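Lactoylglutathione lyase (Pseudomonas aeruginosa, PDB 4MTS) belongs to the glyoxalase/bleomycin resistance/dioxygenase superfamily and is a metal-binding protein of two chains, modelled here with zinc and nickel ions. Local coordinates at residues L41-Y46 / A54-H59. Sequence-based numbering, arbitrary orientation.
Sequences LAFVGY and ALELTH
E56 lies alongside F43 on one face of a beta hairpin, and its carboxylate belongs to a zinc site. The two side chains point the same way. The chain of E56 can be followed outward. CB lies over the CE2 side of the ring, 3.6 Å from F43 CE2. CG sits over the ring face, offset toward the rim, in a CH-pi contact 3.8 Å from the F43 ring centroid. CD follows at 3.4 Å from F43 CZ. OE1 passes near the same end of the ring. OE2 lies between F43 CZ and L41 CD2, 3.4 Å from the latter. CG is anti to the backbone N (chi1 -178°) and the chain stays extended, which carries the carboxylate past CZ. Its plane is turned 18° from that of the ring. H5 is the other zinc-site residue of this chain. It also meets the F43 ring edge-to-face, and H74 of the second subunit packs on E56.

In one of the two conformers of T58, OG1 also lies near L41 CD2.

Strands 39-45 and 54-60 are the antiparallel central pair of a four-stranded mixed sheet. A42 and L57 exchange two backbone bonds, and so do V44 and L55. The bond from L57 N to A42 O is short, 2.7 Å, and nearly straight at 174°. On the opposite sheet face V44 CG2 touches L55 CB at 3.8 Å. Here A42 and V44 also pack on helix 13-23, through L13 and L17.

The chemistry is therefore split between the faces. One is apolar and covered by a helix. The other holds a zinc-site carboxylate flanked by carbon atoms of L41 and F43. This limits how the carboxylate can turn, and is consistent with holding it toward the metal.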
ATOM      1  N   LEU A  41      -5.597  10.039 -12.017  1.00  6.43           N
ATOM      2  CA  LEU A  41      -4.651   9.494 -11.030  1.00  8.16           C
ATOM      3  C   LEU A  41      -4.211  10.652 -10.160  1.00 11.69           C
ATOM      4  O   LEU A  41      -4.034  11.776 -10.649  1.00 10.65           O
ATOM      5  CB  LEU A  41      -3.370   8.972 -11.700  1.00  9.76           C
ATOM      6  CG  LEU A  41      -3.439   8.086 -12.867  1.00 20.21           C
ATOM      7  CD1 LEU A  41      -2.043   7.800 -13.338  1.00 20.34           C
ATOM      8  CD2 LEU A  41      -4.201   6.798 -12.517  1.00 26.65           C
ATOM      9  N   ALA A  42      -3.989  10.404  -8.885  1.00  8.01           N
ATOM     10  CA  ALA A  42      -3.446  11.482  -8.034  1.00  8.19           C
ATOM     11  C   ALA A  42      -2.463  10.795  -7.080  1.00 12.22           C
ATOM     12  O   ALA A  42      -2.803   9.761  -6.503  1.00 13.49           O
ATOM     13  CB  ALA A  42      -4.564  12.154  -7.243  1.00 10.14           C
ATOM     14  N   PHE A  43      -1.256  11.338  -6.961  1.00  8.46           N
ATOM     15  CA  PHE A  43      -0.215  10.806  -6.079  1.00  8.14           C
ATOM     16  C   PHE A  43      -0.104  11.794  -4.921  1.00 11.23           C
ATOM     17  O   PHE A  43       0.072  13.005  -5.126  1.00  9.79           O
ATOM     18  CB  PHE A  43       1.120  10.623  -6.842  1.00  9.22           C
ATOM     19  CG  PHE A  43       1.081   9.536  -7.907  1.00 12.98           C
ATOM     20  CD1 PHE A  43       0.578   9.797  -9.175  1.00 16.93           C
ATOM     21  CD2 PHE A  43       1.616   8.272  -7.654  1.00 16.58           C
ATOM     22  CE1 PHE A  43       0.560   8.795 -10.163  1.00 17.60           C
ATOM     23  CE2 PHE A  43       1.573   7.266  -8.629  1.00 19.38           C
ATOM     24  CZ  PHE A  43       1.039   7.535  -9.869  1.00 17.95           C
ATOM     25  N   VAL A  44      -0.253  11.273  -3.706  1.00  8.63           N
ATOM     26  CA  VAL A  44      -0.215  12.063  -2.468  1.00  6.61           C
ATOM     27  C   VAL A  44       0.849  11.501  -1.558  1.00 11.27           C
ATOM     28  O   VAL A  44       1.115  10.292  -1.580  1.00 11.15           O
ATOM     29  CB  VAL A  44      -1.599  12.153  -1.759  1.00 10.00           C
ATOM     30  CG1 VAL A  44      -2.542  13.063  -2.531  1.00  8.60           C
ATOM     31  CG2 VAL A  44      -2.237  10.761  -1.562  1.00  9.85           C
ATOM     32  N   GLY A  45       1.467  12.376  -0.773  1.00  8.85           N
ATOM     33  CA  GLY A  45       2.523  11.930   0.111  1.00  9.22           C
ATOM     34  C   GLY A  45       3.212  13.064   0.820  1.00 14.56           C
ATOM     35  O   GLY A  45       2.707  14.199   0.860  1.00 14.60           O
ATOM     36  N   TYR A  46       4.339  12.733   1.436  1.00 11.46           N
ATOM     37  CA  TYR A  46       5.068  13.688   2.268  1.00 12.24           C
ATOM     38  C   TYR A  46       6.370  14.140   1.666  1.00 18.80           C
ATOM     39  O   TYR A  46       6.885  15.189   2.048  1.00 20.92           O
ATOM     40  CB  TYR A  46       5.324  13.081   3.673  1.00 12.84           C
ATOM     41  CG  TYR A  46       4.047  12.742   4.402  1.00 12.39           C
ATOM     42  CD1 TYR A  46       3.209  13.741   4.872  1.00 13.58           C
ATOM     43  CD2 TYR A  46       3.655  11.418   4.590  1.00 13.21           C
ATOM     44  CE1 TYR A  46       2.035  13.438   5.560  1.00 12.35           C
ATOM     45  CE2 TYR A  46       2.455  11.103   5.242  1.00 12.41           C
ATOM     46  CZ  TYR A  46       1.646  12.118   5.721  1.00 16.43           C
ATOM     47  OH  TYR A  46       0.461  11.845   6.373  1.00 14.86           O
ATOM     48  N   ALA A  54       4.855   6.758  -2.383  1.00  8.68           N
ATOM     49  CA  ALA A  54       3.675   7.610  -2.317  1.00  8.72           C
ATOM     50  C   ALA A  54       2.423   6.753  -2.368  1.00 13.60           C
ATOM     51  O   ALA A  54       2.494   5.522  -2.559  1.00 11.13           O
ATOM     52  CB  ALA A  54       3.692   8.563  -3.498  1.00  9.64           C
ATOM     53  N   LEU A  55       1.273   7.397  -2.105  1.00  9.85           N
ATOM     54  CA  LEU A  55      -0.031   6.774  -2.225  1.00  9.04           C
ATOM     55  C   LEU A  55      -0.654   7.241  -3.543  1.00 12.59           C
ATOM     56  O   LEU A  55      -0.767   8.445  -3.788  1.00 10.04           O
ATOM     57  CB  LEU A  55      -0.955   7.172  -1.044  1.00  8.42           C
ATOM     58  CG  LEU A  55      -2.419   6.697  -1.196  1.00 11.97           C
ATOM     59  CD1 LEU A  55      -2.516   5.126  -1.233  1.00 11.95           C
ATOM     60  CD2 LEU A  55      -3.270   7.254  -0.064  1.00 12.51           C
ATOM     61  N   GLU A  56      -1.049   6.290  -4.399  1.00  8.01           N
ATOM     62  CA  GLU A  56      -1.690   6.648  -5.662  1.00  7.49           C
ATOM     63  C   GLU A  56      -3.182   6.407  -5.508  1.00 10.53           C
ATOM     64  O   GLU A  56      -3.592   5.300  -5.176  1.00 11.37           O
ATOM     65  CB  GLU A  56      -1.160   5.767  -6.799  1.00  8.44           C
ATOM     66  CG  GLU A  56      -1.800   6.188  -8.121  1.00 12.83           C
ATOM     67  CD  GLU A  56      -1.444   5.319  -9.296  1.00 27.04           C
ATOM     68  OE1 GLU A  56      -0.805   4.261  -9.088  1.00 14.17           O
ATOM     69  OE2 GLU A  56      -1.754   5.731 -10.436  1.00 21.04           O
ATOM     70  N   LEU A  57      -3.999   7.407  -5.854  1.00  7.10           N
ATOM     71  CA  LEU A  57      -5.453   7.291  -5.831  1.00  8.15           C
ATOM     72  C   LEU A  57      -5.940   7.343  -7.275  1.00 12.12           C
ATOM     73  O   LEU A  57      -5.506   8.215  -8.027  1.00  9.98           O
ATOM     74  CB  LEU A  57      -6.060   8.456  -5.030  1.00  9.42           C
ATOM     75  CG  LEU A  57      -5.585   8.614  -3.580  1.00 14.07           C
ATOM     76  CD1 LEU A  57      -6.172   9.907  -2.967  1.00 14.70           C
ATOM     77  CD2 LEU A  57      -5.977   7.378  -2.720  1.00 14.33           C
ATOM     78  N   THR A  58      -6.805   6.398  -7.658  1.00 10.50           N
ATOM     79  CA  THR A  58      -7.343   6.297  -9.022  0.50 10.09           C
ATOM     80  C   THR A  58      -8.860   6.465  -8.989  1.00 12.84           C
ATOM     81  O   THR A  58      -9.525   5.904  -8.113  1.00 11.52           O
ATOM     82  CB  THR A  58      -6.978   4.942  -9.679  0.50 14.94           C
ATOM     83  OG1 THR A  58      -5.569   4.738  -9.635  0.50 14.62           O
ATOM     84  CG2 THR A  58      -7.447   4.849 -11.124  0.50 12.16           C
ATOM     85  N   HIS A  59      -9.402   7.222  -9.940  1.00 12.58           N
ATOM     86  CA  HIS A  59     -10.840   7.404 -10.023  1.00 14.00           C
ATOM     87  C   HIS A  59     -11.242   7.227 -11.472  1.00 15.00           C
ATOM     88  O   HIS A  59     -10.756   7.959 -12.324  1.00 12.38           O
ATOM     89  CB  HIS A  59     -11.242   8.808  -9.489  1.00 16.82           C
ATOM     90  CG  HIS A  59     -12.676   9.127  -9.724  1.00 21.42           C
ATOM     91  ND1 HIS A  59     -13.047  10.216 -10.498  1.00 24.46           N
ATOM     92  CD2 HIS A  59     -13.790   8.448  -9.360  1.00 24.16           C
ATOM     93  CE1 HIS A  59     -14.371  10.200 -10.534  1.00 23.77           C
ATOM     94  NE2 HIS A  59     -14.866   9.150  -9.892  1.00 23.99           N
TER